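Local coordinates for Serine/threonine-protein kinase PknI (Mycobacterium tuberculosis, PDB 5XLL) that is a membrane-bound serine/threonine kinase that slows mycobacterial growth in the infected host, represented here by its extracellular sensor domain, at residues Ala49-Leu54 against Arg68-Gln73; Thr60-Pro65 against Pro150-Pro155; Ser81-Val86 against Ala101-Leu106. All coordinates share one frame; numbering follows the deposited sequence.

From the N terminus the chain runs through its first strand, 36-42, into strand 47-53 and soon closes the first loop: contact 1 brings 68-73 back antiparallel onto 49-54. Residues 60-65 lie inside that loop, yet their partner 150-155 comes only after the last strand, so contacts 1 and 2 cross. Contact 3 follows contact 1 in series, pairing 81-86 with 101-106, and is nested inside the long loop that contact 2 closes. Contacts 1 and 3 tie successive strands of one antiparallel sheet and meet where strands 70-75 and 78-91 adjoin. Contact 2 lays the C-terminal tail along the loop beside strand 47-53, with its nearest atoms about 13 Å from those of contact 3.

Contact 1 (Ala49-Leu54 against Arg68-Gln73); sequences AAATML and RPFLMQ
A49 and M72 (a selenomethionine) form an antiparallel hydrogen-bonded pair. A49 N donates to M72 O over 2.7 Å, essentially straight, and M72 N returns an equally straight bond to A49 O. Two residues along, F70 N reaches A51 O at 2.7 Å, with the donor in the carbonyl plane. Its return partner is poorer: A51 N to F70 O is a weak bond, bent to 124°.

The more extensively buried face carries A49, A51, F70 and M72. A51 CB sits at the edge of the F70 ring, near its plane, and touches F70 CB at 3.8 Å. The ring is carried away from A51 because CG stands opposite the backbone N (chi1 -170°). M72 CG then lies 4.0 Å above one ring face, offset toward the rim. On the reverse face L71 CD2 lies 3.4 Å from A49 O and 3.9 Å from A50 CB, the one apolar side-chain pair there. Beyond P69 the two chains diverge toward the exposed R68, where a water accepts from M53 N at 2.7 Å and lies 3.2 Å from R68 O, to which it may donate.

The contact joins adjacent strands 47-53 and 70-75 in the antiparallel sheet of the sensor domain, connected by the loop holding residues 60-65. Strand 36-42 flanks strand 47-53, its W36 and F38 covering A51 and its T40 meeting A49. The W36 and F70 rings also meet, with planes at about 50°. From strand 78-91, beside strand 70-75, W79 packs on A49 and M72, and S81 on F70.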
ATOM      1  N   ALA B  49      -7.009  13.155  11.226  1.00 48.09           N
ATOM      2  CA  ALA B  49      -7.147  14.465  10.613  1.00 45.14           C
ATOM      3  C   ALA B  49      -8.356  14.489   9.699  1.00 47.02           C
ATOM      4  O   ALA B  49      -8.725  13.461   9.106  1.00 42.94           O
ATOM      5  CB  ALA B  49      -5.909  14.853   9.862  1.00 38.45           C
ATOM      6  N   ALA B  50      -8.972  15.666   9.597  1.00 41.57           N
ATOM      7  CA  ALA B  50     -10.086  15.870   8.672  1.00 45.83           C
ATOM      8  C   ALA B  50      -9.820  17.099   7.821  1.00 39.88           C
ATOM      9  O   ALA B  50      -9.120  18.041   8.243  1.00 38.47           O
ATOM     10  CB  ALA B  50     -11.430  15.996   9.411  1.00 47.45           C
ATOM     11  N   ALA B  51     -10.379  17.089   6.617  1.00 41.18           N
ATOM     12  CA  ALA B  51     -10.129  18.165   5.674  1.00 41.14           C
ATOM     13  C   ALA B  51     -11.387  18.506   4.890  1.00 46.75           C
ATOM     14  O   ALA B  51     -12.096  17.608   4.394  1.00 41.20           O
ATOM     15  CB  ALA B  51      -8.987  17.802   4.716  1.00 39.47           C
ATOM     16  N   THR B  52     -11.646  19.810   4.778  1.00 38.36           N
ATOM     17  CA  THR B  52     -12.735  20.313   3.969  1.00 38.76           C
ATOM     18  C   THR B  52     -12.127  20.838   2.682  1.00 33.64           C
ATOM     19  O   THR B  52     -11.146  21.588   2.709  1.00 36.36           O
ATOM     20  CB  THR B  52     -13.451  21.485   4.684  1.00 41.89           C
ATOM     21  OG1 THR B  52     -14.112  20.997   5.856  1.00 41.58           O
ATOM     22  CG2 THR B  52     -14.457  22.145   3.742  1.00 36.95           C
HETATM   23  N   MSE B  53     -12.701  20.477   1.548  1.00 31.79           N
HETATM   24  CA  MSE B  53     -12.119  20.911   0.291  1.00 36.41           C
HETATM   25  C   MSE B  53     -12.457  22.368  -0.024  1.00 38.78           C
HETATM   26  O   MSE B  53     -13.595  22.819   0.169  1.00 38.81           O
HETATM   27  CB  MSE B  53     -12.537  19.989  -0.853  1.00 39.50           C
HETATM   28  CG  MSE B  53     -11.801  20.298  -2.141  1.00 43.80           C
HETATM   29 SE   MSE B  53     -12.301  19.060  -3.576  0.87 60.72          SE
HETATM   30  CE  MSE B  53     -11.387  20.006  -5.002  1.00 54.54           C
ATOM     31  N   LEU B  54     -11.455  23.101  -0.500  1.00 43.35           N
ATOM     32  CA  LEU B  54     -11.599  24.536  -0.727  1.00 45.57           C
ATOM     33  C   LEU B  54     -11.869  24.781  -2.195  1.00 51.89           C
ATOM     34  O   LEU B  54     -11.695  23.885  -3.016  1.00 47.97           O
ATOM     35  CB  LEU B  54     -10.348  25.281  -0.263  1.00 41.29           C
ATOM     36  CG  LEU B  54     -10.010  25.065   1.222  1.00 46.03           C
ATOM     37  CD1 LEU B  54      -8.692  25.760   1.619  1.00 42.55           C
ATOM     38  CD2 LEU B  54     -11.160  25.543   2.119  1.00 44.30           C
ATOM     39  N   ARG B  68     -17.595  15.657   0.631  1.00 56.76           N
ATOM     40  CA  ARG B  68     -17.463  14.869   1.862  1.00 61.89           C
ATOM     41  C   ARG B  68     -16.121  15.165   2.546  1.00 56.08           C
ATOM     42  O   ARG B  68     -15.089  15.268   1.868  1.00 54.02           O
ATOM     43  CB  ARG B  68     -17.584  13.374   1.549  1.00 70.26           C
ATOM     44  CG  ARG B  68     -17.293  12.438   2.725  1.00 75.68           C
ATOM     45  CD  ARG B  68     -17.695  10.986   2.411  1.00 87.93           C
ATOM     46  NE  ARG B  68     -19.150  10.801   2.379  1.00 92.96           N
ATOM     47  CZ  ARG B  68     -19.781   9.916   1.609  1.00 96.51           C
ATOM     48  NH1 ARG B  68     -19.092   9.129   0.787  1.00 99.43           N
ATOM     49  NH2 ARG B  68     -21.107   9.825   1.651  1.00 97.22           N
ATOM     50  N   PRO B  69     -16.132  15.341   3.885  1.00 53.72           N
ATOM     51  CA  PRO B  69     -14.876  15.678   4.574  1.00 51.53           C
ATOM     52  C   PRO B  69     -13.825  14.565   4.433  1.00 52.40           C
ATOM     53  O   PRO B  69     -14.117  13.380   4.649  1.00 52.13           O
ATOM     54  CB  PRO B  69     -15.296  15.816   6.045  1.00 51.82           C
ATOM     55  CG  PRO B  69     -16.766  16.094   6.007  1.00 57.90           C
ATOM     56  CD  PRO B  69     -17.284  15.331   4.806  1.00 55.05           C
ATOM     57  N   PHE B  70     -12.608  14.968   4.093  1.00 50.24           N
ATOM     58  CA  PHE B  70     -11.519  14.051   3.836  1.00 49.45           C
ATOM     59  C   PHE B  70     -10.912  13.531   5.144  1.00 52.39           C
ATOM     60  O   PHE B  70     -10.248  14.270   5.881  1.00 50.68           O
ATOM     61  CB  PHE B  70     -10.460  14.780   3.005  1.00 51.21           C
ATOM     62  CG  PHE B  70      -9.385  13.890   2.463  1.00 50.19           C
ATOM     63  CD1 PHE B  70      -9.623  12.548   2.235  1.00 55.34           C
ATOM     64  CD2 PHE B  70      -8.131  14.398   2.190  1.00 46.74           C
ATOM     65  CE1 PHE B  70      -8.619  11.727   1.725  1.00 57.95           C
ATOM     66  CE2 PHE B  70      -7.122  13.585   1.691  1.00 52.88           C
ATOM     67  CZ  PHE B  70      -7.367  12.246   1.461  1.00 51.71           C
ATOM     68  N   LEU B  71     -11.131  12.256   5.428  1.00 41.72           N
ATOM     69  CA  LEU B  71     -10.636  11.668   6.658  1.00 42.58           C
ATOM     70  C   LEU B  71      -9.284  10.977   6.447  1.00 46.81           C
ATOM     71  O   LEU B  71      -9.142  10.127   5.566  1.00 46.99           O
ATOM     72  CB  LEU B  71     -11.653  10.663   7.211  1.00 51.94           C
ATOM     73  CG  LEU B  71     -11.965  10.708   8.719  1.00 62.37           C
ATOM     74  CD1 LEU B  71     -11.077   9.770   9.527  1.00 59.40           C
ATOM     75  CD2 LEU B  71     -11.851  12.140   9.248  1.00 61.54           C
HETATM   76  N   MSE B  72      -8.301  11.334   7.269  1.00 38.99           N
HETATM   77  CA  MSE B  72      -7.017  10.649   7.268  1.00 48.26           C
HETATM   78  C   MSE B  72      -6.660  10.210   8.677  1.00 51.73           C
HETATM   79  O   MSE B  72      -6.955  10.907   9.653  1.00 52.02           O
HETATM   80  CB  MSE B  72      -5.901  11.547   6.726  1.00 40.61           C
HETATM   81  CG  MSE B  72      -6.118  12.053   5.305  1.00 42.78           C
HETATM   82 SE   MSE B  72      -4.406  12.766   4.588  0.87 48.25          SE
HETATM   83  CE  MSE B  72      -3.673  11.011   3.975  1.00 37.68           C
ATOM     84  N   GLN B  73      -6.020   9.052   8.776  1.00 55.28           N
ATOM     85  CA  GLN B  73      -5.559   8.524  10.059  1.00 57.81           C
ATOM     86  C   GLN B  73      -4.039   8.300  10.020  1.00 58.37           C
ATOM     87  O   GLN B  73      -3.483   7.783   9.028  1.00 55.87           O
ATOM     88  CB  GLN B  73      -6.282   7.216  10.378  1.00 60.01           C
ATOM     89  CG  GLN B  73      -5.901   6.617  11.721  1.00 74.16           C
ATOM     90  CD  GLN B  73      -6.685   5.352  12.046  1.00 85.11           C
ATOM     91  OE1 GLN B  73      -7.439   4.834  11.212  1.00 85.59           O
ATOM     92  NE2 GLN B  73      -6.510   4.848  13.269  1.00 90.25           N
TER
HETATM   93  O   HOH W   1     -14.338  18.341   1.902  1.00 49.24           O

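Contact 2 (Thr60-Pro65 against Pro150-Pro155); sequences TQAKTP and PAVTVP
V152 presses one methyl onto the backbone of Q61 and A62, and the path of its side chain explains the contact. The bond from CA to CB is directed at segment 60-65, but CB itself stays more than 4.2 Å from it, and the branches do the work. With chi1 at 171°, CG1 lies opposite the backbone N and turns off the axis of approach, leaving the contact to CG2. CG2 stands beside the backbone N and meets A62 N at 3.6 Å, which places the methyl against the peptide between Q61 and A62. The same carbon is 3.8 Å from T60 O and 4.1 Å from A62 CB, the one apolar side-chain pair here.

Neither segment is helix or strand. The facing CA atoms of A62 and V152 are 6.0 Å apart, and the segments meet by van der Waals contact alone. This is coil lying on coil: the loop between strands 47-53 and 70-75 meets the tail that follows the last strand, 135-142. Both are tied in near the end of strand 47-53. On the loop side, K63 makes a backbone hydrogen bond to M53 at the end of that strand, and Q61 makes one to D55 just after it. On the tail side, T153 O bonds T52 OG1, and V152 and V154 pack on T52.

At the exposed end, A151 CB comes within 4.0 Å of T60 O and 4.1 Å of Q61 OE1. The Q61 chain leaves its CA away from the tail and bends at chi2 (-69°), which swings the amide back to A151. Its NE2 makes a weak bond, 3.1 Å, to T60 OG1, which is also hydrogen-bonded to D58 OD1.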
ATOM      1  N   THR B  60     -10.096  30.843  -0.365  1.00 52.02           N
ATOM      2  CA  THR B  60     -10.651  31.368   0.873  1.00 55.17           C
ATOM      3  C   THR B  60     -12.008  30.741   1.155  1.00 51.83           C
ATOM      4  O   THR B  60     -12.527  30.853   2.262  1.00 50.96           O
ATOM      5  CB  THR B  60     -10.797  32.915   0.841  1.00 60.55           C
ATOM      6  OG1 THR B  60     -11.762  33.289  -0.145  1.00 59.68           O
ATOM      7  CG2 THR B  60      -9.463  33.582   0.510  1.00 58.60           C
ATOM      8  N   GLN B  61     -12.585  30.079   0.155  1.00 56.56           N
ATOM      9  CA  GLN B  61     -13.949  29.582   0.290  1.00 54.58           C
ATOM     10  C   GLN B  61     -14.030  28.056   0.225  1.00 54.70           C
ATOM     11  O   GLN B  61     -13.237  27.407  -0.464  1.00 51.72           O
ATOM     12  CB  GLN B  61     -14.861  30.212  -0.781  1.00 64.72           C
ATOM     13  CG  GLN B  61     -14.750  31.749  -0.912  1.00 68.00           C
ATOM     14  CD  GLN B  61     -15.320  32.501   0.290  1.00 76.11           C
ATOM     15  OE1 GLN B  61     -16.285  32.049   0.921  1.00 76.45           O
ATOM     16  NE2 GLN B  61     -14.725  33.658   0.610  1.00 75.19           N
ATOM     17  N   ALA B  62     -14.987  27.486   0.952  1.00 50.41           N
ATOM     18  CA  ALA B  62     -15.260  26.061   0.878  1.00 47.98           C
ATOM     19  C   ALA B  62     -15.775  25.764  -0.517  1.00 51.69           C
ATOM     20  O   ALA B  62     -16.475  26.592  -1.106  1.00 53.97           O
ATOM     21  CB  ALA B  62     -16.296  25.669   1.907  1.00 46.80           C
ATOM     22  N   LYS B  63     -15.412  24.610  -1.066  1.00 42.99           N
ATOM     23  CA  LYS B  63     -15.977  24.179  -2.348  1.00 49.67           C
ATOM     24  C   LYS B  63     -17.465  23.827  -2.174  1.00 49.97           C
ATOM     25  O   LYS B  63     -17.846  23.160  -1.196  1.00 44.89           O
ATOM     26  CB  LYS B  63     -15.196  22.966  -2.886  1.00 49.19           C
ATOM     27  CG  LYS B  63     -15.827  22.275  -4.121  1.00 53.79           C
ATOM     28  CD  LYS B  63     -15.355  22.893  -5.435  1.00 58.92           C
ATOM     29  CE  LYS B  63     -16.113  22.312  -6.650  1.00 68.79           C
ATOM     30  NZ  LYS B  63     -17.526  22.802  -6.762  1.00 66.58           N
ATOM     31  N   THR B  64     -18.309  24.286  -3.101  1.00 56.55           N
ATOM     32  CA  THR B  64     -19.730  23.902  -3.077  1.00 63.13           C
ATOM     33  C   THR B  64     -20.176  23.184  -4.348  1.00 66.55           C
ATOM     34  O   THR B  64     -19.668  23.474  -5.437  1.00 69.10           O
ATOM     35  CB  THR B  64     -20.702  25.093  -2.833  1.00 66.20           C
ATOM     36  OG1 THR B  64     -20.272  26.235  -3.584  1.00 65.86           O
ATOM     37  CG2 THR B  64     -20.801  25.423  -1.351  1.00 63.38           C
ATOM     38  N   PRO B  65     -21.135  22.243  -4.217  1.00 62.61           N
ATOM     39  CA  PRO B  65     -21.777  21.770  -2.977  1.00 61.95           C
ATOM     40  C   PRO B  65     -20.786  21.024  -2.086  1.00 55.46           C
ATOM     41  O   PRO B  65     -19.752  20.603  -2.594  1.00 56.49           O
ATOM     42  CB  PRO B  65     -22.867  20.815  -3.489  1.00 61.05           C
ATOM     43  CG  PRO B  65     -22.358  20.343  -4.813  1.00 61.82           C
ATOM     44  CD  PRO B  65     -21.648  21.535  -5.404  1.00 63.33           C
ATOM     45  N   PRO B 150     -10.898  31.948   7.416  1.00 71.25           N
ATOM     46  CA  PRO B 150     -11.919  32.224   8.439  1.00 66.03           C
ATOM     47  C   PRO B 150     -13.321  31.760   8.035  1.00 70.25           C
ATOM     48  O   PRO B 150     -14.139  31.408   8.906  1.00 68.59           O
ATOM     49  CB  PRO B 150     -11.883  33.755   8.572  1.00 72.41           C
ATOM     50  CG  PRO B 150     -11.306  34.245   7.251  1.00 75.43           C
ATOM     51  CD  PRO B 150     -10.316  33.180   6.850  1.00 69.77           C
ATOM     52  N   ALA B 151     -13.605  31.758   6.732  1.00 51.41           N
ATOM     53  CA  ALA B 151     -14.957  31.421   6.275  1.00 53.60           C
ATOM     54  C   ALA B 151     -15.257  29.919   6.237  1.00 49.52           C
ATOM     55  O   ALA B 151     -16.265  29.523   5.658  1.00 54.15           O
ATOM     56  CB  ALA B 151     -15.220  32.037   4.900  1.00 58.11           C
ATOM     57  N   VAL B 152     -14.401  29.089   6.844  1.00 59.77           N
ATOM     58  CA  VAL B 152     -14.446  27.630   6.615  1.00 52.61           C
ATOM     59  C   VAL B 152     -14.319  26.788   7.884  1.00 53.05           C
ATOM     60  O   VAL B 152     -13.336  26.887   8.620  1.00 51.61           O
ATOM     61  CB  VAL B 152     -13.343  27.173   5.614  1.00 48.36           C
ATOM     62  CG1 VAL B 152     -13.246  25.647   5.552  1.00 42.03           C
ATOM     63  CG2 VAL B 152     -13.604  27.738   4.237  1.00 47.53           C
ATOM     64  N   THR B 153     -15.313  25.945   8.130  1.00 61.36           N
ATOM     65  CA  THR B 153     -15.260  25.048   9.278  1.00 62.00           C
ATOM     66  C   THR B 153     -14.611  23.740   8.844  1.00 59.90           C
ATOM     67  O   THR B 153     -14.724  23.342   7.681  1.00 58.34           O
ATOM     68  CB  THR B 153     -16.671  24.702   9.792  1.00 61.64           C
ATOM     69  OG1 THR B 153     -17.114  23.485   9.176  1.00 70.48           O
ATOM     70  CG2 THR B 153     -17.661  25.819   9.458  1.00 66.49           C
ATOM     71  N   VAL B 154     -13.934  23.067   9.761  1.00 46.93           N
ATOM     72  CA  VAL B 154     -13.592  21.683   9.532  1.00 49.08           C
ATOM     73  C   VAL B 154     -14.219  20.877  10.652  1.00 48.81           C
ATOM     74  O   VAL B 154     -14.115  21.253  11.821  1.00 55.45           O
ATOM     75  CB  VAL B 154     -12.070  21.474   9.452  1.00 48.41           C
ATOM     76  CG1 VAL B 154     -11.749  20.005   9.186  1.00 42.91           C
ATOM     77  CG2 VAL B 154     -11.500  22.358   8.357  1.00 44.95           C
ATOM     78  N   PRO B 155     -14.902  19.779  10.302  1.00 45.52           N
ATOM     79  CA  PRO B 155     -15.528  18.991  11.372  1.00 51.15           C
ATOM     80  C   PRO B 155     -14.458  18.340  12.229  1.00 59.41           C
ATOM     81  O   PRO B 155     -13.306  18.235  11.779  1.00 55.16           O
ATOM     82  CB  PRO B 155     -16.289  17.888  10.615  1.00 52.01           C
ATOM     83  CG  PRO B 155     -16.297  18.323   9.161  1.00 52.68           C
ATOM     84  CD  PRO B 155     -15.076  19.170   8.970  1.00 43.73           C
TER

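Contact 3 (Ser81-Val86 against Ala101-Leu106); sequences SRPETV and ATTQLL
V86 has the largest surface buried here, 78 Å², and meets both T102 and Q104. V86 N donates to T102 O at 2.7 Å, and V86 O accepts from T102 N at the same length. T102 OG1 also donates to V86 O, though its 2.5 Å is so short that the exact length is doubtful. The isopropyl group crosses the Q104 side chain at about a right angle: V86 CG2 is 3.8 Å from Q104 CD, and V86 CB is 3.8 Å from Q104 NE2. Q104, with 60 Å² buried, runs extended beyond CG, which carries its amide across V86. Its backbone makes a pair of bonds with E84, E84 N to Q104 O being 2.7 Å.

These rungs belong to the antiparallel beta hairpin of strands 78-91 and 97-110. Strand 116-124 lies on the far side of 97-110, with V122 touching T102 and Q104.

Between the E84-Q104 and S81-L106 pairings, R82 and P83 stand against L105 alone, and the register shifts, in line with the break in strand 78-91. P83 CB presses tightly on T103 CG2 at 3.5 Å, and its ring lies alongside L105. S81, with 62 Å² buried, resumes the pairing differently. S81 N bonds L106 O, but L106 N goes to the side-chain OG at 2.9 Å (158°) instead of to a carbonyl. A chi1 of 74° sets that oxygen between the backbone N and the carbonyl carbon, facing L106 N.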
ATOM      1  N   SER B  81      -5.563   7.890   4.131  1.00 37.44           N
ATOM      2  CA  SER B  81      -7.014   7.976   4.051  1.00 41.72           C
ATOM      3  C   SER B  81      -7.648   6.595   3.857  1.00 51.67           C
ATOM      4  O   SER B  81      -6.952   5.611   3.577  1.00 47.04           O
ATOM      5  CB  SER B  81      -7.432   8.897   2.906  1.00 43.40           C
ATOM      6  OG  SER B  81      -7.254   8.291   1.628  1.00 39.80           O
ATOM      7  N   ARG B  82      -8.972   6.530   3.999  1.00 65.44           N
ATOM      8  CA  ARG B  82      -9.718   5.285   3.803  1.00 65.95           C
ATOM      9  C   ARG B  82      -9.947   4.982   2.341  1.00 66.71           C
ATOM     10  O   ARG B  82     -10.229   5.886   1.542  1.00 65.58           O
ATOM     11  CB  ARG B  82     -11.089   5.359   4.474  1.00 70.38           C
ATOM     12  CG  ARG B  82     -11.035   5.392   5.970  1.00 79.31           C
ATOM     13  CD  ARG B  82     -10.096   4.328   6.517  1.00 81.55           C
ATOM     14  NE  ARG B  82      -9.948   4.491   7.962  1.00 91.40           N
ATOM     15  CZ  ARG B  82      -9.162   5.404   8.526  1.00 88.39           C
ATOM     16  NH1 ARG B  82      -8.443   6.231   7.762  1.00 80.51           N
ATOM     17  NH2 ARG B  82      -9.095   5.492   9.851  1.00 87.33           N
ATOM     18  N   PRO B  83      -9.862   3.699   1.990  1.00 62.40           N
ATOM     19  CA  PRO B  83     -10.104   3.284   0.610  1.00 61.07           C
ATOM     20  C   PRO B  83     -11.513   3.663   0.194  1.00 64.87           C
ATOM     21  O   PRO B  83     -12.467   3.293   0.887  1.00 71.20           O
ATOM     22  CB  PRO B  83      -9.964   1.759   0.685  1.00 66.17           C
ATOM     23  CG  PRO B  83      -8.999   1.528   1.832  1.00 62.68           C
ATOM     24  CD  PRO B  83      -9.375   2.592   2.838  1.00 65.11           C
ATOM     25  N   GLU B  84     -11.640   4.416  -0.895  1.00 58.93           N
ATOM     26  CA  GLU B  84     -12.947   4.741  -1.453  1.00 64.46           C
ATOM     27  C   GLU B  84     -13.202   3.803  -2.609  1.00 65.21           C
ATOM     28  O   GLU B  84     -12.412   3.748  -3.554  1.00 62.61           O
ATOM     29  CB  GLU B  84     -12.989   6.170  -2.001  1.00 62.66           C
ATOM     30  CG  GLU B  84     -12.418   7.233  -1.093  1.00 73.32           C
ATOM     31  CD  GLU B  84     -13.482   7.916  -0.263  1.00 82.41           C
ATOM     32  OE1 GLU B  84     -13.174   8.982   0.324  1.00 84.96           O
ATOM     33  OE2 GLU B  84     -14.616   7.382  -0.195  1.00 81.49           O
ATOM     34  N   THR B  85     -14.307   3.074  -2.548  1.00 66.93           N
ATOM     35  CA  THR B  85     -14.700   2.249  -3.675  1.00 67.55           C
ATOM     36  C   THR B  85     -15.251   3.152  -4.770  1.00 69.71           C
ATOM     37  O   THR B  85     -16.311   3.769  -4.628  1.00 74.90           O
ATOM     38  CB  THR B  85     -15.700   1.128  -3.277  1.00 65.45           C
ATOM     39  OG1 THR B  85     -15.019   0.176  -2.451  1.00 62.50           O
ATOM     40  CG2 THR B  85     -16.220   0.409  -4.516  1.00 68.83           C
ATOM     41  N   VAL B  86     -14.496   3.238  -5.857  1.00 66.92           N
ATOM     42  CA  VAL B  86     -14.836   4.101  -6.977  1.00 68.64           C
ATOM     43  C   VAL B  86     -14.998   3.268  -8.246  1.00 73.68           C
ATOM     44  O   VAL B  86     -14.145   2.428  -8.574  1.00 68.90           O
ATOM     45  CB  VAL B  86     -13.729   5.149  -7.218  1.00 66.41           C
ATOM     46  CG1 VAL B  86     -14.152   6.131  -8.284  1.00 66.40           C
ATOM     47  CG2 VAL B  86     -13.387   5.867  -5.924  1.00 65.54           C
ATOM     48  N   ALA B 101     -14.398  -1.741 -11.146  1.00 65.27           N
ATOM     49  CA  ALA B 101     -14.444  -1.399  -9.731  1.00 66.73           C
ATOM     50  C   ALA B 101     -13.034  -1.131  -9.238  1.00 57.45           C
ATOM     51  O   ALA B 101     -12.153  -1.988  -9.381  1.00 49.10           O
ATOM     52  CB  ALA B 101     -15.073  -2.535  -8.923  1.00 63.02           C
ATOM     53  N   THR B 102     -12.839   0.050  -8.651  1.00 52.04           N
ATOM     54  CA  THR B 102     -11.543   0.456  -8.111  1.00 48.76           C
ATOM     55  C   THR B 102     -11.607   0.868  -6.645  1.00 46.08           C
ATOM     56  O   THR B 102     -12.612   1.395  -6.178  1.00 52.94           O
ATOM     57  CB  THR B 102     -10.929   1.638  -8.903  1.00 47.82           C
ATOM     58  OG1 THR B 102     -11.693   2.832  -8.668  1.00 53.00           O
ATOM     59  CG2 THR B 102     -10.914   1.331 -10.378  1.00 48.14           C
ATOM     60  N   THR B 103     -10.522   0.631  -5.923  1.00 55.29           N
ATOM     61  CA  THR B 103     -10.370   1.182  -4.587  1.00 55.70           C
ATOM     62  C   THR B 103      -9.285   2.269  -4.661  1.00 58.30           C
ATOM     63  O   THR B 103      -8.229   2.042  -5.276  1.00 49.42           O
ATOM     64  CB  THR B 103     -10.000   0.071  -3.596  1.00 54.92           C
ATOM     65  OG1 THR B 103     -11.205  -0.495  -3.056  1.00 67.26           O
ATOM     66  CG2 THR B 103      -9.149   0.597  -2.470  1.00 59.12           C
ATOM     67  N   GLN B 104      -9.556   3.450  -4.091  1.00 60.19           N
ATOM     68  CA  GLN B 104      -8.569   4.542  -4.060  1.00 55.52           C
ATOM     69  C   GLN B 104      -8.330   5.104  -2.677  1.00 53.89           C
ATOM     70  O   GLN B 104      -9.274   5.330  -1.928  1.00 57.62           O
ATOM     71  CB  GLN B 104      -9.010   5.703  -4.943  1.00 55.49           C
ATOM     72  CG  GLN B 104      -9.419   5.298  -6.329  1.00 59.72           C
ATOM     73  CD  GLN B 104      -9.869   6.488  -7.143  1.00 65.24           C
ATOM     74  OE1 GLN B 104      -9.865   7.627  -6.650  1.00 67.19           O
ATOM     75  NE2 GLN B 104     -10.259   6.239  -8.399  1.00 64.40           N
ATOM     76  N   LEU B 105      -7.067   5.366  -2.357  1.00 49.18           N
ATOM     77  CA  LEU B 105      -6.716   6.091  -1.141  1.00 47.04           C
ATOM     78  C   LEU B 105      -5.504   6.982  -1.380  1.00 48.95           C
ATOM     79  O   LEU B 105      -4.869   6.911  -2.445  1.00 44.98           O
ATOM     80  CB  LEU B 105      -6.430   5.137   0.012  1.00 54.15           C
ATOM     81  CG  LEU B 105      -5.394   4.022  -0.187  1.00 54.13           C
ATOM     82  CD1 LEU B 105      -3.957   4.533  -0.269  1.00 51.69           C
ATOM     83  CD2 LEU B 105      -5.530   2.980   0.940  1.00 57.30           C
ATOM     84  N   LEU B 106      -5.165   7.773  -0.360  1.00 40.80           N
ATOM     85  CA  LEU B 106      -3.978   8.625  -0.378  1.00 37.59           C
ATOM     86  C   LEU B 106      -3.124   8.303   0.829  1.00 38.19           C
ATOM     87  O   LEU B 106      -3.625   8.261   1.964  1.00 35.99           O
ATOM     88  CB  LEU B 106      -4.371  10.105  -0.308  1.00 32.74           C
ATOM     89  CG  LEU B 106      -3.226  11.125  -0.225  1.00 34.35           C
ATOM     90  CD1 LEU B 106      -2.341  11.030  -1.463  1.00 29.19           C
ATOM     91  CD2 LEU B 106      -3.791  12.535  -0.093  1.00 29.78           C
TER